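Amide synthase (PDB 1L5A) probably catalyses amide bond formation in vibriobactin biosynthesis, acting as a free-standing condensation enzyme of a nonribosomal peptide synthetase. Local coordinates at residues Pro192-Thr197 and Ala253-Leu258; Phe329-Ile334 and Glu360-Thr365; Ile49-Ala54 and Leu62-Phe67. One frame throughout, in Å; residues are numbered along the deposited sequence.

The three contacts illustrate how chemistry follows place in a two-part condensation fold. Contacts 1 and 2 are neighbours, their centres 10 Å apart, and both are partly buried. Strand 255-260 of contact 1 and strand 333-337 of contact 2 lie side by side, Trp257 N probably bonded to Pro332 O, and helix 234-249 touches both contacts; Thr195 of contact 1 is likewise linked to Phe329 of contact 2. Contact 1 lays a loop over indole rings, whereas contact 2 is true parallel strand pairing extended by a serine hydroxyl. Contact 3 stands apart at the surface, its nearest atoms about 19 Å from either of the others. There a charged arginine joins backbone pairing, whereas contact 1 relies on indole packing and one indole N-H.

Contact 1: residues Pro192-Thr197 and Ala253-Leu258; sequences PDLTLT and APWLWL
Trp255 reaches out from the start of its strand to meet the loop residues Pro192, Asp193 and Leu194. Beyond CB, CG lies anti to the carbonyl carbon (chi1 -58°), which swings the ring toward the loop. The five-membered ring, from CG round to CE2, lies under Leu194 CD2, a methyl set over its face in a CH-pi contact, the two side chains crossing at about a right angle. Trp255 NE1 then donates to Pro192 O at 3.1 Å, bent to 141° at the hydrogen. The acceptor sits in the indole plane, but the donor stands above the carbonyl plane. A weak second bond runs from Trp255 NE1 to Asp193 O at 3.4 Å. Farther along the same edge, Trp255 CZ2 passes Pro192 O at 3.4 Å.

This belongs to the C-terminal half of the condensation fold, where strand 255-260 pairs antiparallel with strand 277-282 and the loop after helix 175-189 crosses its indole-bearing side. Pro280 of the partner strand also touches Leu194 and both tryptophans. Trp257, two residues on, brings CZ2 obliquely to within 4.0 Å of Leu194 CD2. At the exposed end, the two proline rings lie alongside, running opposite ways, with Pro192 CB 4.0 Å from Pro254 CG.

Contact 2: residues Phe329-Ile334 and Glu360-Thr365; sequences FMSPFI and EGINFT
The ring of Phe329 meets two neighbours on the facing segment: Glu360 OE2 lies at its edge, 4.1 Å from CD1, and Gly361 CA approaches CZ obliquely at 3.5 Å. The carboxylate of Glu360 is itself poorly ordered. A second flat pair, Phe333 and Asn363, runs side by side in the same direction, with ring and amide planes only 21° apart; Asn363 OD1 comes obliquely to Phe333 CD2 at 3.4 Å. On the other face of the sheet, the Phe364 ring brings CE1 to 4.1 Å from Pro332 CB, while Phe397 and His393 meet that ring edge-to-face.

Between these layers the backbones join. Phe333 N donates to Ile362 O, and its own carbonyl receives Phe364 N at 2.7 Å. Ahead of the paired strands a side chain continues the linkage: Ser331, its hydroxyl turned opposite the backbone N (chi1 -174°), accepts the N-H of Ile362 at OG over 2.9 Å, at 163°. Pro332, which follows through a cis peptide bond, sets its CB 3.7 Å from Ile362 CG2, and Leu246 of helix 234-249 covers both Pro332 and Phe364.

The result is parallel strand pairing at the C-terminal sheet. The chain between its partners contributes strand 348-356 to the other, N-terminal sheet, a crossover characteristic of the two-part condensation domain.

Contact 3: residues Ile49-Ala54 and Leu62-Phe67; sequences IDLFRA and LYWHPF
Ala54 and Trp64 form a non-hydrogen-bonded pair near the mouth of a small antiparallel hairpin, which follows the 3-10 turn of residues 50-53. Just beyond that pair, His65 N donates to Arg53 O at 3.0 Å, a backbone bond beside it. The arginine side chain grips the same residue a second time: Arg53 NH1 donates to His65 O at 2.7 Å, with the acceptor lying in the guanidinium plane. A bend in the chain at chi3 (-67°) helps place the planar group, and on the way Arg53 CD passes Phe67 O at 3.3 Å. Arg53 NH2 makes a 2.9 Å salt bridge to Asp50 OD1, which lies close to the guanidinium plane, though the arginine comes from above the carboxylate plane. The guanidinium is therefore tied to both segments, which should restrict its rotation. The other oxygen of Asp50 accepts the backbone N-H of Tyr161, so the carboxylate too is held twice.

Beside this arginine grip, the indole of Trp64 reaches back over the turn. Asp50 O lies at its edge, 3.6 Å from Trp64 CZ3, and Leu51 CD1 approaches Trp64 CH2 obliquely at 3.9 Å. CB of Ala54 stands 4.3 Å from Trp64 CZ3. Leu51 in turn touches Val128, a residue of the HHxxxDG sequence that marks condensation domains. Here a 3-10 segment, held to the hairpin by Arg53, leads from helix 35-47 into a surface beta-hairpin of the N-terminal half of the fold.

Contact 1: residues Pro192-Thr197 and Ala253-Leu258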
loop_
_atom_site.group_PDB
_atom_site.type_symbol
_atom_site.label_atom_id
_atom_site.label_comp_id
_atom_site.label_asym_id
_atom_site.label_seq_id
_atom_site.Cartn_x
_atom_site.Cartn_y
_atom_site.Cartn_z
ATOM N N PRO A 192 22.423 16.157 -15.109
ATOM C CA PRO A 192 23.191 17.400 -15.019
ATOM C C PRO A 192 22.901 18.010 -13.647
ATOM O O PRO A 192 21.804 17.832 -13.119
ATOM C CB PRO A 192 22.610 18.263 -16.139
ATOM C CG PRO A 192 22.005 17.270 -17.094
ATOM C CD PRO A 192 21.437 16.214 -16.202
ATOM N N ASP A 193 23.874 18.723 -13.089
ATOM C CA ASP A 193 23.736 19.365 -11.789
ATOM C C ASP A 193 22.571 20.334 -11.670
ATOM O O ASP A 193 22.135 20.949 -12.643
ATOM C CB ASP A 193 25.016 20.116 -11.427
ATOM C CG ASP A 193 26.173 19.190 -11.173
ATOM O OD1 ASP A 193 27.180 19.649 -10.597
ATOM O OD2 ASP A 193 26.079 18.000 -11.548
ATOM N N LEU A 194 22.057 20.454 -10.457
ATOM C CA LEU A 194 20.972 21.384 -10.194
ATOM C C LEU A 194 21.657 22.700 -9.819
ATOM O O LEU A 194 22.786 22.701 -9.326
ATOM C CB LEU A 194 20.116 20.894 -9.027
ATOM C CG LEU A 194 19.278 19.633 -9.230
ATOM C CD1 LEU A 194 18.820 19.138 -7.862
ATOM C CD2 LEU A 194 18.095 19.921 -10.162
ATOM N N THR A 195 20.982 23.814 -10.059
ATOM C CA THR A 195 21.542 25.106 -9.731
ATOM C C THR A 195 21.263 25.485 -8.285
ATOM O O THR A 195 20.149 25.336 -7.810
ATOM C CB THR A 195 20.948 26.169 -10.613
ATOM O OG1 THR A 195 21.073 25.767 -11.984
ATOM C CG2 THR A 195 21.662 27.494 -10.375
ATOM N N LEU A 196 22.281 25.975 -7.586
ATOM C CA LEU A 196 22.101 26.388 -6.203
ATOM C C LEU A 196 21.665 27.836 -6.136
ATOM O O LEU A 196 21.751 28.576 -7.114
ATOM C CB LEU A 196 23.394 26.239 -5.405
ATOM C CG LEU A 196 23.992 24.839 -5.238
ATOM C CD1 LEU A 196 24.955 24.885 -4.051
ATOM C CD2 LEU A 196 22.900 23.791 -4.973
ATOM N N THR A 197 21.191 28.228 -4.960
ATOM C CA THR A 197 20.754 29.592 -4.720
ATOM C C THR A 197 22.027 30.409 -4.596
ATOM O O THR A 197 22.969 29.992 -3.932
ATOM C CB THR A 197 19.963 29.694 -3.391
ATOM O OG1 THR A 197 18.710 29.013 -3.531
ATOM C CG2 THR A 197 19.730 31.164 -2.999
ATOM N N ALA A 253 18.799 25.143 -19.749
ATOM C CA ALA A 253 18.167 24.854 -18.470
ATOM C C ALA A 253 17.639 23.423 -18.557
ATOM O O ALA A 253 16.596 23.158 -19.148
ATOM C CB ALA A 253 17.028 25.834 -18.206
ATOM N N PRO A 254 18.378 22.469 -17.991
ATOM C CA PRO A 254 17.909 21.084 -18.055
ATOM C C PRO A 254 16.754 20.767 -17.108
ATOM O O PRO A 254 16.070 19.764 -17.281
ATOM C CB PRO A 254 19.170 20.282 -17.726
ATOM C CG PRO A 254 19.899 21.183 -16.806
ATOM C CD PRO A 254 19.734 22.547 -17.424
ATOM N N TRP A 255 16.523 21.620 -16.119
ATOM C CA TRP A 255 15.458 21.351 -15.171
ATOM C C TRP A 255 14.245 22.274 -15.193
ATOM O O TRP A 255 14.356 23.461 -15.513
ATOM C CB TRP A 255 16.038 21.345 -13.775
ATOM C CG TRP A 255 17.138 20.353 -13.581
ATOM C CD1 TRP A 255 18.483 20.593 -13.613
ATOM C CD2 TRP A 255 16.983 18.980 -13.206
ATOM N NE1 TRP A 255 19.175 19.456 -13.259
ATOM C CE2 TRP A 255 18.276 18.452 -13.006
ATOM C CE3 TRP A 255 15.871 18.145 -13.013
ATOM C CZ2 TRP A 255 18.489 17.127 -12.617
ATOM C CZ3 TRP A 255 16.082 16.832 -12.629
ATOM C CH2 TRP A 255 17.383 16.336 -12.432
ATOM N N LEU A 256 13.083 21.702 -14.863
ATOM C CA LEU A 256 11.821 22.441 -14.753
ATOM C C LEU A 256 11.319 22.069 -13.367
ATOM O O LEU A 256 11.130 20.896 -13.097
ATOM C CB LEU A 256 10.791 21.962 -15.764
ATOM C CG LEU A 256 9.825 23.003 -16.347
ATOM C CD1 LEU A 256 8.538 22.293 -16.757
ATOM C CD2 LEU A 256 9.527 24.122 -15.356
ATOM N N TRP A 257 11.106 23.043 -12.486
ATOM C CA TRP A 257 10.637 22.732 -11.148
ATOM C C TRP A 257 9.128 22.753 -11.072
ATOM O O TRP A 257 8.479 23.600 -11.694
ATOM C CB TRP A 257 11.225 23.691 -10.124
ATOM C CG TRP A 257 12.702 23.515 -9.901
ATOM C CD1 TRP A 257 13.715 23.984 -10.690
ATOM C CD2 TRP A 257 13.327 22.812 -8.819
ATOM N NE1 TRP A 257 14.932 23.617 -10.163
ATOM C CE2 TRP A 257 14.726 22.898 -9.018
ATOM C CE3 TRP A 257 12.842 22.117 -7.701
ATOM C CZ2 TRP A 257 15.648 22.319 -8.139
ATOM C CZ3 TRP A 257 13.763 21.539 -6.818
ATOM C CH2 TRP A 257 15.150 21.645 -7.045
ATOM N N LEU A 258 8.594 21.804 -10.300
ATOM C CA LEU A 258 7.157 21.605 -10.100
ATOM C C LEU A 258 6.770 21.552 -8.644
ATOM O O LEU A 258 7.590 21.245 -7.772
ATOM C CB LEU A 258 6.708 20.252 -10.631
ATOM C CG LEU A 258 6.889 19.854 -12.067
ATOM C CD1 LEU A 258 6.529 18.398 -12.200
ATOM C CD2 LEU A 258 6.002 20.723 -12.933
#

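Contact 2: residues Phe329-Ile334 and Glu360-Thr365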
loop_
_atom_site.group_PDB
_atom_site.type_symbol
_atom_site.label_atom_id
_atom_site.label_comp_id
_atom_site.label_asym_id
_atom_site.label_seq_id
_atom_site.Cartn_x
_atom_site.Cartn_y
_atom_site.Cartn_z
ATOM N N PHE A 329 18.133 26.543 -6.422
ATOM C CA PHE A 329 17.482 27.643 -7.113
ATOM C C PHE A 329 16.370 26.968 -7.893
ATOM O O PHE A 329 16.596 26.431 -8.973
ATOM C CB PHE A 329 18.468 28.322 -8.058
ATOM C CG PHE A 329 17.913 29.523 -8.756
ATOM C CD1 PHE A 329 17.424 30.596 -8.026
ATOM C CD2 PHE A 329 17.916 29.601 -10.149
ATOM C CE1 PHE A 329 16.944 31.750 -8.665
ATOM C CE2 PHE A 329 17.437 30.752 -10.807
ATOM C CZ PHE A 329 16.949 31.832 -10.057
ATOM N N MET A 330 15.159 26.967 -7.348
ATOM C CA MET A 330 14.061 26.292 -8.043
ATOM C C MET A 330 13.501 27.077 -9.211
ATOM O O MET A 330 12.368 27.532 -9.183
ATOM C CB MET A 330 12.964 25.923 -7.047
ATOM C CG MET A 330 13.469 24.886 -6.048
ATOM S SD MET A 330 12.558 24.773 -4.506
ATOM C CE MET A 330 13.839 24.134 -3.351
ATOM N N SER A 331 14.305 27.213 -10.258
ATOM C CA SER A 331 13.874 27.932 -11.445
ATOM C C SER A 331 14.508 27.321 -12.682
ATOM O O SER A 331 15.631 26.857 -12.638
ATOM C CB SER A 331 14.275 29.404 -11.340
ATOM O OG SER A 331 13.746 30.134 -12.430
ATOM N N PRO A 332 13.787 27.296 -13.801
ATOM C CA PRO A 332 12.418 27.787 -14.016
ATOM C C PRO A 332 11.369 26.942 -13.262
ATOM O O PRO A 332 11.566 25.761 -13.004
ATOM C CB PRO A 332 12.265 27.732 -15.540
ATOM C CG PRO A 332 13.143 26.605 -15.928
ATOM C CD PRO A 332 14.378 26.817 -15.056
ATOM N N PHE A 333 10.246 27.561 -12.935
ATOM C CA PHE A 333 9.208 26.913 -12.146
ATOM C C PHE A 333 7.829 27.000 -12.803
ATOM O O PHE A 333 7.465 28.041 -13.354
ATOM C CB PHE A 333 9.166 27.606 -10.781
ATOM C CG PHE A 333 8.439 26.843 -9.721
ATOM C CD1 PHE A 333 9.143 26.081 -8.796
ATOM C CD2 PHE A 333 7.048 26.886 -9.639
ATOM C CE1 PHE A 333 8.464 25.370 -7.794
ATOM C CE2 PHE A 333 6.365 26.177 -8.644
ATOM C CZ PHE A 333 7.077 25.419 -7.721
ATOM N N ILE A 334 7.061 25.912 -12.751
ATOM C CA ILE A 334 5.722 25.944 -13.331
ATOM C C ILE A 334 4.652 25.648 -12.266
ATOM O O ILE A 334 4.839 24.832 -11.375
ATOM C CB ILE A 334 5.612 24.989 -14.556
ATOM C CG1 ILE A 334 4.244 25.146 -15.213
ATOM C CG2 ILE A 334 5.831 23.556 -14.138
ATOM C CD1 ILE A 334 4.139 24.476 -16.546
ATOM N N GLU A 360 11.030 34.056 -7.102
ATOM C CA GLU A 360 12.451 33.795 -7.254
ATOM C C GLU A 360 12.640 33.161 -8.631
ATOM O O GLU A 360 11.918 32.241 -8.993
ATOM C CB GLU A 360 12.925 32.865 -6.141
ATOM C CG GLU A 360 14.376 33.056 -5.737
ATOM C CD GLU A 360 14.729 32.322 -4.439
ATOM O OE1 GLU A 360 14.035 32.550 -3.418
ATOM O OE2 GLU A 360 15.701 31.522 -4.443
ATOM N N GLY A 361 13.593 33.667 -9.408
ATOM C CA GLY A 361 13.813 33.130 -10.738
ATOM C C GLY A 361 12.661 33.491 -11.659
ATOM O O GLY A 361 12.065 34.555 -11.528
ATOM N N ILE A 362 12.359 32.634 -12.625
ATOM C CA ILE A 362 11.244 32.900 -13.509
ATOM C C ILE A 362 10.179 31.837 -13.219
ATOM O O ILE A 362 10.491 30.686 -12.910
ATOM C CB ILE A 362 11.662 32.850 -14.978
ATOM C CG1 ILE A 362 10.499 33.341 -15.852
ATOM C CG2 ILE A 362 12.078 31.439 -15.349
ATOM C CD1 ILE A 362 10.794 33.401 -17.316
ATOM N N ASN A 363 8.919 32.238 -13.309
ATOM C CA ASN A 363 7.792 31.364 -13.001
ATOM C C ASN A 363 6.722 31.383 -14.111
ATOM O O ASN A 363 6.326 32.451 -14.597
ATOM C CB ASN A 363 7.191 31.848 -11.683
ATOM C CG ASN A 363 6.178 30.890 -11.096
ATOM O OD1 ASN A 363 6.480 30.161 -10.143
ATOM N ND2 ASN A 363 4.963 30.890 -11.647
ATOM N N PHE A 364 6.279 30.203 -14.533
ATOM C CA PHE A 364 5.233 30.110 -15.541
ATOM C C PHE A 364 4.015 29.610 -14.793
ATOM O O PHE A 364 4.061 28.563 -14.150
ATOM C CB PHE A 364 5.619 29.133 -16.659
ATOM C CG PHE A 364 6.856 29.537 -17.391
ATOM C CD1 PHE A 364 8.056 28.864 -17.184
ATOM C CD2 PHE A 364 6.847 30.658 -18.213
ATOM C CE1 PHE A 364 9.239 29.306 -17.777
ATOM C CE2 PHE A 364 8.024 31.108 -18.810
ATOM C CZ PHE A 364 9.223 30.434 -18.590
ATOM N N THR A 365 2.933 30.369 -14.849
ATOM C CA THR A 365 1.731 29.974 -14.149
ATOM C C THR A 365 0.509 29.899 -15.045
ATOM O O THR A 365 0.281 30.744 -15.905
ATOM C CB THR A 365 1.456 30.913 -12.985
ATOM O OG1 THR A 365 2.273 30.527 -11.875
ATOM C CG2 THR A 365 -0.008 30.859 -12.586
#

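Contact 3: residues Ile49-Ala54 and Leu62-Phe67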
loop_
_atom_site.group_PDB
_atom_site.type_symbol
_atom_site.label_atom_id
_atom_site.label_comp_id
_atom_site.label_asym_id
_atom_site.label_seq_id
_atom_site.Cartn_x
_atom_site.Cartn_y
_atom_site.Cartn_z
ATOM N N ILE A 49 -9.698 23.710 11.474
ATOM C CA ILE A 49 -8.297 23.745 11.063
ATOM C C ILE A 49 -7.363 23.870 12.242
ATOM O O ILE A 49 -7.061 24.969 12.679
ATOM C CB ILE A 49 -8.041 24.925 10.097
ATOM C CG1 ILE A 49 -9.104 24.931 9.003
ATOM C CG2 ILE A 49 -6.657 24.798 9.449
ATOM C CD1 ILE A 49 -8.896 26.019 7.968
ATOM N N ASP A 50 -6.884 22.746 12.752
ATOM C CA ASP A 50 -6.001 22.766 13.909
ATOM C C ASP A 50 -4.742 23.606 13.759
ATOM O O ASP A 50 -4.323 24.285 14.694
ATOM C CB ASP A 50 -5.590 21.352 14.279
ATOM C CG ASP A 50 -6.710 20.566 14.904
ATOM O OD1 ASP A 50 -7.555 21.186 15.572
ATOM O OD2 ASP A 50 -6.735 19.324 14.749
ATOM N N LEU A 51 -4.126 23.556 12.589
ATOM C CA LEU A 51 -2.893 24.298 12.390
ATOM C C LEU A 51 -3.076 25.823 12.536
ATOM O O LEU A 51 -2.134 26.519 12.895
ATOM C CB LEU A 51 -2.272 23.930 11.034
ATOM C CG LEU A 51 -0.754 24.078 10.949
ATOM C CD1 LEU A 51 -0.078 23.304 12.087
ATOM C CD2 LEU A 51 -0.277 23.577 9.597
ATOM N N PHE A 52 -4.263 26.354 12.269
ATOM C CA PHE A 52 -4.445 27.790 12.451
ATOM C C PHE A 52 -4.293 28.173 13.936
ATOM O O PHE A 52 -4.323 29.352 14.270
ATOM C CB PHE A 52 -5.827 28.255 11.979
ATOM C CG PHE A 52 -5.967 28.371 10.500
ATOM C CD1 PHE A 52 -7.139 28.878 9.950
ATOM C CD2 PHE A 52 -4.962 27.932 9.648
ATOM C CE1 PHE A 52 -7.317 28.937 8.578
ATOM C CE2 PHE A 52 -5.129 27.984 8.267
ATOM C CZ PHE A 52 -6.312 28.486 7.732
ATOM N N ARG A 53 -4.152 27.194 14.824
ATOM C CA ARG A 53 -3.988 27.488 16.250
ATOM C C ARG A 53 -2.528 27.316 16.654
ATOM O O ARG A 53 -2.167 27.428 17.827
ATOM C CB ARG A 53 -4.860 26.565 17.120
ATOM C CG ARG A 53 -6.372 26.821 17.018
ATOM C CD ARG A 53 -7.184 25.950 17.998
ATOM N NE ARG A 53 -7.138 24.517 17.677
ATOM C CZ ARG A 53 -6.414 23.619 18.337
ATOM N NH1 ARG A 53 -5.658 23.993 19.375
ATOM N NH2 ARG A 53 -6.452 22.344 17.961
ATOM N N ALA A 54 -1.690 27.036 15.671
ATOM C CA ALA A 54 -0.276 26.857 15.911
ATOM C C ALA A 54 0.391 28.155 16.349
ATOM O O ALA A 54 -0.010 29.243 15.941
ATOM C CB ALA A 54 0.396 26.354 14.649
ATOM N N LEU A 62 6.925 24.343 18.352
ATOM C CA LEU A 62 5.544 24.533 17.978
ATOM C C LEU A 62 4.689 24.015 19.123
ATOM O O LEU A 62 4.920 22.926 19.651
ATOM C CB LEU A 62 5.253 23.774 16.690
ATOM C CG LEU A 62 3.862 23.870 16.061
ATOM C CD1 LEU A 62 3.915 23.394 14.615
ATOM C CD2 LEU A 62 2.882 23.036 16.850
ATOM N N TYR A 63 3.724 24.826 19.533
ATOM C CA TYR A 63 2.811 24.463 20.613
ATOM C C TYR A 63 1.410 24.970 20.199
ATOM O O TYR A 63 1.289 25.797 19.267
ATOM C CB TYR A 63 3.300 25.075 21.937
ATOM C CG TYR A 63 3.189 26.571 22.021
ATOM C CD1 TYR A 63 2.046 27.171 22.538
ATOM C CD2 TYR A 63 4.220 27.396 21.570
ATOM C CE1 TYR A 63 1.928 28.571 22.611
ATOM C CE2 TYR A 63 4.115 28.792 21.633
ATOM C CZ TYR A 63 2.962 29.374 22.157
ATOM O OH TYR A 63 2.833 30.745 22.220
ATOM N N TRP A 64 0.364 24.494 20.881
ATOM C CA TRP A 64 -1.006 24.850 20.505
ATOM C C TRP A 64 -1.868 25.783 21.362
ATOM O O TRP A 64 -2.115 25.538 22.545
ATOM C CB TRP A 64 -1.798 23.561 20.279
ATOM C CG TRP A 64 -1.017 22.549 19.536
ATOM C CD1 TRP A 64 -0.135 21.652 20.065
ATOM C CD2 TRP A 64 -0.966 22.376 18.114
ATOM N NE1 TRP A 64 0.466 20.935 19.057
ATOM C CE2 TRP A 64 -0.026 21.357 17.851
ATOM C CE3 TRP A 64 -1.619 22.984 17.038
ATOM C CZ2 TRP A 64 0.280 20.930 16.549
ATOM C CZ3 TRP A 64 -1.315 22.561 15.740
ATOM C CH2 TRP A 64 -0.370 21.540 15.512
ATOM N N HIS A 65 -2.358 26.839 20.729
ATOM C CA HIS A 65 -3.256 27.779 21.384
ATOM C C HIS A 65 -4.583 27.006 21.549
ATOM O O HIS A 65 -5.027 26.299 20.642
ATOM C CB HIS A 65 -3.456 28.999 20.500
ATOM C CG HIS A 65 -3.993 30.183 21.230
ATOM N ND1 HIS A 65 -5.204 30.767 20.915
ATOM C CD2 HIS A 65 -3.472 30.914 22.245
ATOM C CE1 HIS A 65 -5.406 31.808 21.702
ATOM N NE2 HIS A 65 -4.372 31.919 22.518
ATOM N N PRO A 66 -5.241 27.143 22.699
ATOM C CA PRO A 66 -6.497 26.407 22.893
ATOM C C PRO A 66 -7.758 26.980 22.253
ATOM O O PRO A 66 -8.775 26.305 22.199
ATOM C CB PRO A 66 -6.614 26.352 24.401
ATOM C CG PRO A 66 -6.127 27.721 24.777
ATOM C CD PRO A 66 -4.894 27.926 23.897
ATOM N N PHE A 67 -7.703 28.203 21.742
ATOM C CA PHE A 67 -8.897 28.799 21.158
ATOM C C PHE A 67 -8.786 28.920 19.647
ATOM O O PHE A 67 -7.690 29.033 19.110
ATOM C CB PHE A 67 -9.130 30.183 21.784
ATOM C CG PHE A 67 -9.204 30.170 23.293
ATOM C CD1 PHE A 67 -8.662 31.213 24.036
ATOM C CD2 PHE A 67 -9.808 29.112 23.972
ATOM C CE1 PHE A 67 -8.716 31.197 25.431
ATOM C CE2 PHE A 67 -9.865 29.089 25.352
ATOM C CZ PHE A 67 -9.321 30.128 26.088
#